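Local coordinates for succinate-semialdehyde dehydrogenase (Synechococcus sp., PDB 4ITA), which probably oxidises succinic semialdehyde to succinate, using NADP+ as the hydride acceptor, at residues Leu228-Gly233 with Gly436-Leu441; Leu126-Pro131 with Ala203-Gly208; Asn383-Gly388 with Gly429-Gly434. All coordinates share one frame; numbering follows the deposited sequence.

Contacts 1 and 2 share one sheet, in which strands 201-207 and 227-230 are neighbours, and both touch NADPH; their centres lie about 11 Å apart. Contact 2 comes first along the chain and is complete before contact 1 begins, whereas contact 3 falls wholly within the long interval separating the two segments of contact 1. Contact 3, about 13 Å from contact 1 between centres, meets it where Ser433 bonds to Leu231 and Gly232. Between contacts 2 and 3 the nearest atoms are about 7 Å apart. Contacts 1 and 3 both touch the second subunit, so the Rossmann-type cofactor sheet is tied, step by step, to loops at the subunit interface.

Contact 1 (Leu228-Gly233 with Gly436-Leu441); sequences LLELGG and GRELGL. With NDP (NADPH dihydro-nicotinamide-adenine-dinucleotide phosphate), chain C; EDO (1,2-ethanediol), chain Q; EDO (1,2-ethanediol), chain M.
Leu228 lays its branched end against the backbone of Gly436 and Arg437 in the Rossmann-type cofactor domain, where strand 227-230 pairs with the short antiparallel strand 434-435. The packed part consists of the buried side chains of Leu228, Glu230 and Glu438 on that backbone. With CG anti to the backbone N (chi1 -173°), the Leu228 side chain crosses to the other segment: CG lies 4.0 Å from Gly436 CA, and CD1 reaches Arg437 O at 3.6 Å. Its other methyl meets the bent chain of Glu438; Thr446 and Phe447 also touch Leu228. Glu230 arrives here too, its chain folded at chi2, and its OE2 rests 3.4 Å from Glu438 CG. The two carboxylate planes are only 15° apart, yet their charged oxygens do not touch, and Arg141 of helix 137-149 lies against both side chains.

The looser side holds a water and the outward chain of Arg437. The water lies 2.9 Å from both Leu229 O and Gly436 O, linking backbones that share no direct hydrogen bond. Arg437 NH1 bonds to Gly436 O from above the carbonyl plane, while NE bonds to Ala450 O of the second subunit. On the cofactor side, the nicotinamide amide is gripped twice: N7N of NADPH donates to Glu230 OE1 at 3.1 Å and, almost straight at 173°, to Leu231 O at 3.0 Å.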
loop_
_atom_site.group_PDB
_atom_site.type_symbol
_atom_site.label_atom_id
_atom_site.label_comp_id
_atom_site.label_asym_id
_atom_site.label_seq_id
_atom_site.Cartn_x
_atom_site.Cartn_y
_atom_site.Cartn_z
ATOM N N LEU A 228 5.104 -2.980 1.816
ATOM C CA LEU A 228 4.275 -3.898 2.570
ATOM C C LEU A 228 5.099 -4.204 3.811
ATOM O O LEU A 228 6.289 -4.515 3.694
ATOM C CB LEU A 228 4.015 -5.168 1.752
ATOM C CG LEU A 228 3.020 -6.182 2.343
ATOM C CD1 LEU A 228 2.382 -7.027 1.253
ATOM C CD2 LEU A 228 3.681 -7.093 3.350
ATOM N N LEU A 229 4.491 -4.082 4.991
ATOM C CA LEU A 229 5.180 -4.353 6.252
ATOM C C LEU A 229 4.474 -5.444 7.037
ATOM O O LEU A 229 3.288 -5.327 7.342
ATOM C CB LEU A 229 5.268 -3.093 7.117
ATOM C CG LEU A 229 6.072 -1.910 6.586
ATOM C CD1 LEU A 229 6.125 -0.820 7.648
ATOM C CD2 LEU A 229 7.482 -2.329 6.213
ATOM N N GLU A 230 5.219 -6.495 7.357
ATOM C CA GLU A 230 4.752 -7.595 8.183
ATOM C C GLU A 230 5.579 -7.560 9.463
ATOM O O GLU A 230 6.718 -8.020 9.486
ATOM C CB GLU A 230 4.954 -8.924 7.446
ATOM C CG GLU A 230 4.110 -9.100 6.172
ATOM C CD GLU A 230 2.721 -9.666 6.428
ATOM O OE1 GLU A 230 2.391 -9.974 7.594
ATOM O OE2 GLU A 230 1.952 -9.808 5.448
ATOM N N LEU A 231 5.020 -6.993 10.523
ATOM C CA LEU A 231 5.792 -6.784 11.741
ATOM C C LEU A 231 5.332 -7.706 12.865
ATOM O O LEU A 231 4.606 -8.674 12.622
ATOM C CB LEU A 231 5.782 -5.306 12.158
ATOM C CG LEU A 231 6.097 -4.334 11.011
ATOM C CD1 LEU A 231 6.022 -2.903 11.515
ATOM C CD2 LEU A 231 7.471 -4.609 10.345
ATOM N N GLY A 232 5.770 -7.422 14.083
ATOM C CA GLY A 232 5.514 -8.322 15.193
ATOM C C GLY A 232 4.122 -8.235 15.775
ATOM O O GLY A 232 3.296 -7.419 15.361
ATOM N N GLY A 233 3.857 -9.091 16.753
ATOM C CA GLY A 233 2.569 -9.071 17.419
ATOM C C GLY A 233 2.672 -9.466 18.876
ATOM O O GLY A 233 3.706 -9.931 19.346
ATOM N N GLY A 436 -0.823 -4.179 4.508
ATOM C CA GLY A 436 -0.648 -4.995 3.324
ATOM C C GLY A 436 -0.857 -6.458 3.667
ATOM O O GLY A 436 -0.868 -6.853 4.831
ATOM N N ARG A 437 -1.059 -7.268 2.638
ATOM C CA ARG A 437 -1.338 -8.691 2.831
ATOM C C ARG A 437 -0.490 -9.555 1.904
ATOM O O ARG A 437 -0.392 -9.287 0.709
ATOM C CB ARG A 437 -2.824 -8.988 2.578
ATOM C CG ARG A 437 -3.800 -8.287 3.526
ATOM C CD ARG A 437 -3.686 -8.857 4.902
ATOM N NE ARG A 437 -4.597 -8.266 5.885
ATOM C CZ ARG A 437 -4.274 -7.290 6.724
ATOM N NH1 ARG A 437 -3.074 -6.732 6.669
ATOM N NH2 ARG A 437 -5.163 -6.857 7.610
ATOM N N GLU A 438 0.102 -10.600 2.470
ATOM C CA GLU A 438 0.766 -11.640 1.703
ATOM C C GLU A 438 -0.213 -12.793 1.535
ATOM O O GLU A 438 -1.250 -12.824 2.197
ATOM C CB GLU A 438 2.012 -12.144 2.439
ATOM C CG GLU A 438 3.138 -11.132 2.584
ATOM C CD GLU A 438 3.993 -11.027 1.341
ATOM O OE1 GLU A 438 3.459 -11.221 0.224
ATOM O OE2 GLU A 438 5.204 -10.757 1.496
ATOM N N LEU A 439 0.125 -13.730 0.652
ATOM C CA LEU A 439 -0.632 -14.971 0.443
ATOM C C LEU A 439 -2.011 -14.756 -0.190
ATOM O O LEU A 439 -2.436 -13.617 -0.410
ATOM C CB LEU A 439 -0.720 -15.794 1.735
ATOM C CG LEU A 439 0.645 -16.119 2.349
ATOM C CD1 LEU A 439 0.484 -16.943 3.613
ATOM C CD2 LEU A 439 1.534 -16.840 1.339
ATOM N N GLY A 440 -2.690 -15.849 -0.528
ATOM C CA GLY A 440 -3.937 -15.750 -1.270
ATOM C C GLY A 440 -3.796 -14.931 -2.545
ATOM O O GLY A 440 -2.727 -14.856 -3.158
ATOM N N LEU A 441 -4.890 -14.305 -2.956
ATOM C CA LEU A 441 -4.866 -13.413 -4.101
ATOM C C LEU A 441 -4.004 -12.190 -3.801
ATOM O O LEU A 441 -3.262 -11.701 -4.664
ATOM C CB LEU A 441 -6.294 -12.988 -4.456
ATOM C CG LEU A 441 -6.434 -11.914 -5.536
ATOM C CD1 LEU A 441 -5.893 -12.420 -6.850
ATOM C CD2 LEU A 441 -7.890 -11.486 -5.688
HETATM P PA NDP C . 14.866 -7.137 12.934
HETATM O O1A NDP C . 13.862 -6.093 12.536
HETATM O O2A NDP C . 15.988 -6.778 13.869
HETATM O O5B NDP C . 15.532 -7.727 11.605
HETATM C C5B NDP C . 14.748 -8.147 10.481
HETATM C C4B NDP C . 15.448 -7.793 9.171
HETATM O O4B NDP C . 15.524 -6.370 9.058
HETATM C C3B NDP C . 16.891 -8.278 9.102
HETATM O O3B NDP C . 17.217 -8.557 7.733
HETATM C C2B NDP C . 17.675 -7.067 9.567
HETATM O O2B NDP C . 19.016 -7.039 9.095
HETATM C C1B NDP C . 16.888 -5.981 8.887
HETATM N N9A NDP C . 17.007 -4.646 9.493
HETATM C C8A NDP C . 17.086 -4.321 10.799
HETATM N N7A NDP C . 17.144 -2.976 10.942
HETATM C C5A NDP C . 17.077 -2.436 9.714
HETATM C C6A NDP C . 17.085 -1.085 9.132
HETATM N N6A NDP C . 17.170 -0.006 9.936
HETATM N N1A NDP C . 17.002 -0.983 7.792
HETATM C C2A NDP C . 16.911 -2.049 6.986
HETATM N N3A NDP C . 16.904 -3.310 7.441
HETATM C C4A NDP C . 16.982 -3.544 8.767
HETATM O O3 NDP C . 13.945 -8.354 13.495
HETATM P PN NDP C . 14.156 -9.473 14.653
HETATM O O1N NDP C . 14.812 -8.888 15.884
HETATM O O2N NDP C . 14.726 -10.697 13.990
HETATM O O5D NDP C . 12.624 -9.788 15.038
HETATM C C5D NDP C . 11.755 -10.400 14.095
HETATM C C4D NDP C . 10.453 -9.623 14.021
HETATM O O4D NDP C . 9.749 -9.969 12.819
HETATM C C3D NDP C . 9.508 -9.937 15.163
HETATM O O3D NDP C . 8.899 -8.733 15.645
HETATM C C2D NDP C . 8.518 -10.868 14.491
HETATM O O2D NDP C . 7.283 -10.891 15.208
HETATM C C1D NDP C . 8.377 -10.232 13.123
HETATM N N1N NDP C . 7.785 -11.191 12.180
HETATM C C2N NDP C . 6.775 -10.816 11.376
HETATM C C3N NDP C . 5.917 -11.777 10.844
HETATM C C7N NDP C . 4.799 -11.401 9.917
HETATM O O7N NDP C . 4.640 -12.066 8.895
HETATM N N7N NDP C . 4.007 -10.375 10.218
HETATM C C4N NDP C . 6.075 -13.238 11.192
HETATM C C5N NDP C . 7.442 -13.493 11.628
HETATM C C6N NDP C . 8.242 -12.458 12.106
HETATM P P2B NDP C . 20.249 -7.453 10.037
HETATM O O1X NDP C . 21.423 -7.245 9.123
HETATM O O2X NDP C . 20.240 -6.501 11.210
HETATM O O3X NDP C . 20.075 -8.886 10.437
HETATM C C1 EDO Q . -4.695 -10.954 7.202
HETATM O O1 EDO Q . -4.196 -11.921 8.115
HETATM C C2 EDO Q . -5.885 -11.429 6.391
HETATM O O2 EDO Q . -6.182 -10.758 5.168
HETATM C C1 EDO M . 7.577 -5.808 16.918
HETATM O O1 EDO M . 7.261 -5.205 15.654
HETATM C C2 EDO M . 8.164 -4.745 17.840
HETATM O O2 EDO M . 9.372 -4.211 17.288
HETATM O O HOH W 1 0.967 -6.977 7.021
#

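Contact 2 (Leu126-Pro131 with Ala203-Gly208); sequences LLAVMP and AATLTG. With NDP (NADPH dihydro-nicotinamide-adenine-dinucleotide phosphate), chain C.
Leu126 sets its CD1 methyl over the peptide that follows Ala203, 3.6 Å from Ala203 O and 3.9 Å from Ala203 CB. Leu127 carries the first backbone bonds between the two parallel segments: its N donates to Ala203 O, and its O receives Thr205 N at 2.8 Å, while CD2 touches Ala204 CB on the opposite face from Leu126. Ala128 returns to the first face, where its CB meets Thr205 CG2 at 3.7 Å. Val129 repeats the pattern of Leu127, with N bonded to Thr205 O and O to Thr207 N. Its CG1, anti to the backbone N (chi1 175°), packs against Leu206 CD1 and also lies 3.3 Å from the ribose oxygen O4B of NADPH. Met130 leaves the strand but curls back through bends at chi2 and chi3, bringing CE within 3.8 Å of Thr207 OG1; its carbonyl O accepts a bond from O3B of the cofactor. Pro131 then brings CD to 3.2 Å from Thr207 O, as Thr207 CG2 faces the nicotinamide.

This is the carboxyl end of the parallel core of the mixed Rossmann-type sheet, where dinucleotides bind. Helix 210-222 backs Val129, Ala204 and Leu206, and helix 192-197 backs Leu127; helix 137-149 lies over Ala128, Met130 and Thr207, with strands 152-156 and 227-230 flanking the pair.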
loop_
_atom_site.group_PDB
_atom_site.type_symbol
_atom_site.label_atom_id
_atom_site.label_comp_id
_atom_site.label_asym_id
_atom_site.label_seq_id
_atom_site.Cartn_x
_atom_site.Cartn_y
_atom_site.Cartn_z
ATOM N N LEU A 126 11.893 -5.700 -6.992
ATOM C CA LEU A 126 11.376 -5.634 -5.625
ATOM C C LEU A 126 12.499 -5.944 -4.641
ATOM O O LEU A 126 13.197 -6.955 -4.777
ATOM C CB LEU A 126 10.251 -6.664 -5.445
ATOM C CG LEU A 126 9.703 -6.941 -4.039
ATOM C CD1 LEU A 126 9.007 -5.715 -3.448
ATOM C CD2 LEU A 126 8.735 -8.118 -4.078
ATOM N N LEU A 127 12.687 -5.060 -3.667
ATOM C CA LEU A 127 13.555 -5.328 -2.529
ATOM C C LEU A 127 12.759 -6.018 -1.439
ATOM O O LEU A 127 11.678 -5.561 -1.072
ATOM C CB LEU A 127 14.129 -4.027 -1.965
ATOM C CG LEU A 127 14.722 -4.102 -0.549
ATOM C CD1 LEU A 127 15.965 -4.965 -0.488
ATOM C CD2 LEU A 127 15.037 -2.705 -0.052
ATOM N N ALA A 128 13.304 -7.110 -0.913
ATOM C CA ALA A 128 12.746 -7.771 0.261
ATOM C C ALA A 128 13.765 -7.813 1.391
ATOM O O ALA A 128 14.908 -8.231 1.195
ATOM C CB ALA A 128 12.311 -9.157 -0.080
ATOM N N VAL A 129 13.334 -7.399 2.576
ATOM C CA VAL A 129 14.141 -7.479 3.787
ATOM C C VAL A 129 13.458 -8.475 4.713
ATOM O O VAL A 129 12.279 -8.313 5.053
ATOM C CB VAL A 129 14.263 -6.108 4.477
ATOM C CG1 VAL A 129 14.998 -6.240 5.815
ATOM C CG2 VAL A 129 14.977 -5.122 3.566
ATOM N N MET A 130 14.189 -9.519 5.099
ATOM C CA MET A 130 13.595 -10.671 5.783
ATOM C C MET A 130 14.295 -11.004 7.100
ATOM O O MET A 130 15.458 -10.671 7.290
ATOM C CB MET A 130 13.602 -11.890 4.854
ATOM C CG MET A 130 12.649 -11.745 3.662
ATOM S SD MET A 130 10.866 -11.800 4.061
ATOM C CE MET A 130 10.246 -10.417 3.100
ATOM N N PRO A 131 13.579 -11.666 8.024
ATOM C CA PRO A 131 14.128 -11.987 9.344
ATOM C C PRO A 131 14.618 -13.432 9.476
ATOM O O PRO A 131 14.299 -14.288 8.646
ATOM C CB PRO A 131 12.923 -11.773 10.257
ATOM C CG PRO A 131 11.804 -12.297 9.436
ATOM C CD PRO A 131 12.119 -11.891 7.990
ATOM N N ALA A 203 9.870 -1.055 -5.494
ATOM C CA ALA A 203 9.006 -1.378 -4.375
ATOM C C ALA A 203 9.824 -2.102 -3.327
ATOM O O ALA A 203 10.886 -2.638 -3.627
ATOM C CB ALA A 203 7.859 -2.254 -4.840
ATOM N N ALA A 204 9.329 -2.123 -2.098
ATOM C CA ALA A 204 10.039 -2.816 -1.029
ATOM C C ALA A 204 9.082 -3.455 -0.042
ATOM O O ALA A 204 8.028 -2.902 0.283
ATOM C CB ALA A 204 10.982 -1.873 -0.314
ATOM N N THR A 205 9.463 -4.629 0.437
ATOM C CA THR A 205 8.692 -5.357 1.426
ATOM C C THR A 205 9.613 -5.745 2.582
ATOM O O THR A 205 10.787 -6.094 2.377
ATOM C CB THR A 205 8.001 -6.582 0.783
ATOM O OG1 THR A 205 7.086 -7.167 1.712
ATOM C CG2 THR A 205 9.004 -7.622 0.315
ATOM N N LEU A 206 9.102 -5.644 3.803
ATOM C CA LEU A 206 9.891 -6.027 4.966
ATOM C C LEU A 206 9.057 -6.832 5.937
ATOM O O LEU A 206 7.917 -6.468 6.249
ATOM C CB LEU A 206 10.475 -4.796 5.672
ATOM C CG LEU A 206 11.378 -5.052 6.883
ATOM C CD1 LEU A 206 12.486 -4.006 6.982
ATOM C CD2 LEU A 206 10.590 -5.064 8.208
ATOM N N THR A 207 9.641 -7.929 6.405
ATOM C CA THR A 207 9.130 -8.687 7.536
ATOM C C THR A 207 10.176 -8.568 8.638
ATOM O O THR A 207 11.361 -8.826 8.414
ATOM C CB THR A 207 8.893 -10.155 7.147
ATOM O OG1 THR A 207 7.925 -10.201 6.089
ATOM C CG2 THR A 207 8.384 -10.955 8.339
ATOM N N GLY A 208 9.759 -8.136 9.820
ATOM C CA GLY A 208 10.714 -7.830 10.868
ATOM C C GLY A 208 10.125 -7.011 11.993
ATOM O O GLY A 208 8.913 -6.990 12.188
HETATM P PA NDP C . 14.866 -7.137 12.934
HETATM O O1A NDP C . 13.862 -6.093 12.536
HETATM O O2A NDP C . 15.988 -6.778 13.869
HETATM O O5B NDP C . 15.532 -7.727 11.605
HETATM C C5B NDP C . 14.748 -8.147 10.481
HETATM C C4B NDP C . 15.448 -7.793 9.171
HETATM O O4B NDP C . 15.524 -6.370 9.058
HETATM C C3B NDP C . 16.891 -8.278 9.102
HETATM O O3B NDP C . 17.217 -8.557 7.733
HETATM C C2B NDP C . 17.675 -7.067 9.567
HETATM O O2B NDP C . 19.016 -7.039 9.095
HETATM C C1B NDP C . 16.888 -5.981 8.887
HETATM N N9A NDP C . 17.007 -4.646 9.493
HETATM C C8A NDP C . 17.086 -4.321 10.799
HETATM N N7A NDP C . 17.144 -2.976 10.942
HETATM C C5A NDP C . 17.077 -2.436 9.714
HETATM C C6A NDP C . 17.085 -1.085 9.132
HETATM N N6A NDP C . 17.170 -0.006 9.936
HETATM N N1A NDP C . 17.002 -0.983 7.792
HETATM C C2A NDP C . 16.911 -2.049 6.986
HETATM N N3A NDP C . 16.904 -3.310 7.441
HETATM C C4A NDP C . 16.982 -3.544 8.767
HETATM O O3 NDP C . 13.945 -8.354 13.495
HETATM P PN NDP C . 14.156 -9.473 14.653
HETATM O O1N NDP C . 14.812 -8.888 15.884
HETATM O O2N NDP C . 14.726 -10.697 13.990
HETATM O O5D NDP C . 12.624 -9.788 15.038
HETATM C C5D NDP C . 11.755 -10.400 14.095
HETATM C C4D NDP C . 10.453 -9.623 14.021
HETATM O O4D NDP C . 9.749 -9.969 12.819
HETATM C C3D NDP C . 9.508 -9.937 15.163
HETATM O O3D NDP C . 8.899 -8.733 15.645
HETATM C C2D NDP C . 8.518 -10.868 14.491
HETATM O O2D NDP C . 7.283 -10.891 15.208
HETATM C C1D NDP C . 8.377 -10.232 13.123
HETATM N N1N NDP C . 7.785 -11.191 12.180
HETATM C C2N NDP C . 6.775 -10.816 11.376
HETATM C C3N NDP C . 5.917 -11.777 10.844
HETATM C C7N NDP C . 4.799 -11.401 9.917
HETATM O O7N NDP C . 4.640 -12.066 8.895
HETATM N N7N NDP C . 4.007 -10.375 10.218
HETATM C C4N NDP C . 6.075 -13.238 11.192
HETATM C C5N NDP C . 7.442 -13.493 11.628
HETATM C C6N NDP C . 8.242 -12.458 12.106
HETATM P P2B NDP C . 20.249 -7.453 10.037
HETATM O O1X NDP C . 21.423 -7.245 9.123
HETATM O O2X NDP C . 20.240 -6.501 11.210
HETATM O O3X NDP C . 20.075 -8.886 10.437
#

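Contact 3 (Asn383-Gly388 with Gly429-Gly434); sequences NDIPFG and GTKRSG
Lys431 reaches the carbonyls of the 383-388 loop, which holds an inverse gamma turn centred on Asp384, and around it two irregular loops, one following helix 375-383 and the other leading into strand 434-435, are stitched together almost entirely by polar groups. Backbone-to-backbone bonds come first. Arg432 N donates to Pro386 O at 3.0 Å, and Thr430 N to Gly388 O, the latter approached from well above the carbonyl plane, 45° out of it.

Bonds between side chains and backbone do the rest. The lysine chain runs extended apart from a bend at chi3, which brings Lys431 NZ to Ile385 O at 2.9 Å; Asn383 O lies 3.0 Å from Lys431 NZ as well. A water accepts from NZ and lies 2.8 Å from Phe387 O, so the ammonium group is set among main-chain oxygens. Thr430 OG1 also lies near Gly388 O. Ser433 OG, in turn, receives Gly388 N at 2.8 Å in a nearly linear bond (178°), and is also hydrogen-bonded to Gly232 O of the neighbouring loop at the cofactor site.

Van der Waals contact is sparse. Pro386 CB and Arg432 CG make an apolar pair at 4.2 Å, and Phe387 CB sits 3.3 Å from Ser433 OG, which comes up at the edge of the phenyl ring, near its plane. The Arg432 chain then leads away, and its guanidinium forms salt bridges with Glu210 and with Glu223 of the second subunit.

Such chemistry fixes loop shape through directional bonds rather than through a hydrophobic core. Carbonyl oxygens probably stabilise the positive charge of Lys431, and the serine hydroxyl couples the 383-388 loop to Gly232, a residue of the NADPH pocket.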
loop_
_atom_site.group_PDB
_atom_site.type_symbol
_atom_site.label_atom_id
_atom_site.label_comp_id
_atom_site.label_asym_id
_atom_site.label_seq_id
_atom_site.Cartn_x
_atom_site.Cartn_y
_atom_site.Cartn_z
ATOM N N ASN A 383 -7.314 -6.299 22.951
ATOM C CA ASN A 383 -6.984 -5.205 22.043
ATOM C C ASN A 383 -6.073 -4.137 22.646
ATOM O O ASN A 383 -5.647 -3.225 21.942
ATOM C CB ASN A 383 -8.260 -4.525 21.535
ATOM C CG ASN A 383 -9.072 -5.408 20.618
ATOM O OD1 ASN A 383 -8.550 -6.345 20.016
ATOM N ND2 ASN A 383 -10.360 -5.098 20.487
ATOM N N ASP A 384 -5.774 -4.252 23.939
ATOM C CA ASP A 384 -5.047 -3.209 24.665
ATOM C C ASP A 384 -3.537 -3.340 24.469
ATOM O O ASP A 384 -2.773 -3.495 25.431
ATOM C CB ASP A 384 -5.423 -3.242 26.154
ATOM C CG ASP A 384 -4.918 -2.028 26.910
ATOM O OD1 ASP A 384 -4.767 -0.959 26.287
ATOM O OD2 ASP A 384 -4.665 -2.152 28.127
ATOM N N ILE A 385 -3.128 -3.289 23.205
ATOM C CA ILE A 385 -1.730 -3.402 22.803
ATOM C C ILE A 385 -1.518 -2.543 21.565
ATOM O O ILE A 385 -2.482 -2.178 20.890
ATOM C CB ILE A 385 -1.346 -4.855 22.448
ATOM C CG1 ILE A 385 -2.440 -5.512 21.599
ATOM C CG2 ILE A 385 -1.059 -5.669 23.704
ATOM C CD1 ILE A 385 -2.003 -6.817 20.932
ATOM N N PRO A 386 -0.257 -2.211 21.256
ATOM C CA PRO A 386 -0.027 -1.423 20.043
ATOM C C PRO A 386 -0.115 -2.282 18.785
ATOM O O PRO A 386 -0.297 -1.743 17.695
ATOM C CB PRO A 386 1.396 -0.888 20.235
ATOM C CG PRO A 386 2.041 -1.821 21.198
ATOM C CD PRO A 386 0.954 -2.329 22.089
ATOM N N PHE A 387 0.007 -3.597 18.944
ATOM C CA PHE A 387 0.049 -4.517 17.816
ATOM C C PHE A 387 -1.349 -4.975 17.430
ATOM O O PHE A 387 -2.332 -4.686 18.117
ATOM C CB PHE A 387 0.904 -5.738 18.172
ATOM C CG PHE A 387 2.213 -5.391 18.830
ATOM C CD1 PHE A 387 3.241 -4.817 18.101
ATOM C CD2 PHE A 387 2.408 -5.633 20.180
ATOM C CE1 PHE A 387 4.447 -4.492 18.713
ATOM C CE2 PHE A 387 3.614 -5.321 20.798
ATOM C CZ PHE A 387 4.630 -4.747 20.061
ATOM N N GLY A 388 -1.433 -5.709 16.331
ATOM C CA GLY A 388 -2.706 -6.233 15.872
ATOM C C GLY A 388 -2.530 -7.233 14.754
ATOM O O GLY A 388 -3.066 -7.050 13.658
ATOM N N GLY A 429 -0.936 -7.756 9.080
ATOM C CA GLY A 429 -1.263 -7.085 10.321
ATOM C C GLY A 429 -2.060 -5.811 10.193
ATOM O O GLY A 429 -2.344 -5.329 9.102
ATOM N N THR A 430 -2.446 -5.285 11.349
ATOM C CA THR A 430 -3.052 -3.969 11.470
ATOM C C THR A 430 -2.347 -3.256 12.604
ATOM O O THR A 430 -1.482 -3.837 13.274
ATOM C CB THR A 430 -4.552 -4.051 11.792
ATOM O OG1 THR A 430 -4.735 -4.591 13.111
ATOM C CG2 THR A 430 -5.255 -4.920 10.802
ATOM N N LYS A 431 -2.710 -1.998 12.821
ATOM C CA LYS A 431 -2.090 -1.213 13.882
ATOM C C LYS A 431 -0.569 -1.240 13.696
ATOM O O LYS A 431 -0.083 -1.111 12.572
ATOM C CB LYS A 431 -2.549 -1.721 15.261
ATOM C CG LYS A 431 -4.059 -1.577 15.466
ATOM C CD LYS A 431 -4.587 -2.380 16.655
ATOM C CE LYS A 431 -3.982 -1.931 17.971
ATOM N NZ LYS A 431 -4.714 -2.526 19.129
ATOM N N ARG A 432 0.196 -1.418 14.765
ATOM C CA ARG A 432 1.644 -1.369 14.632
ATOM C C ARG A 432 2.240 -2.681 14.117
ATOM O O ARG A 432 3.462 -2.795 13.990
ATOM C CB ARG A 432 2.298 -0.936 15.948
ATOM C CG ARG A 432 2.030 0.526 16.305
ATOM C CD ARG A 432 3.078 1.454 15.715
ATOM N NE ARG A 432 2.648 2.852 15.763
ATOM C CZ ARG A 432 3.461 3.890 15.591
ATOM N NH1 ARG A 432 4.751 3.691 15.374
ATOM N NH2 ARG A 432 2.980 5.128 15.641
ATOM N N SER A 433 1.388 -3.652 13.791
ATOM C CA SER A 433 1.863 -4.902 13.197
ATOM C C SER A 433 2.079 -4.792 11.694
ATOM O O SER A 433 2.526 -5.744 11.060
ATOM C CB SER A 433 0.899 -6.044 13.496
ATOM O OG SER A 433 0.897 -6.330 14.880
ATOM N N GLY A 434 1.743 -3.643 11.121
ATOM C CA GLY A 434 1.993 -3.418 9.708
ATOM C C GLY A 434 0.747 -3.208 8.874
ATOM O O GLY A 434 -0.327 -2.868 9.377
HETATM O O HOH W 2 -4.989 -5.325 18.761
#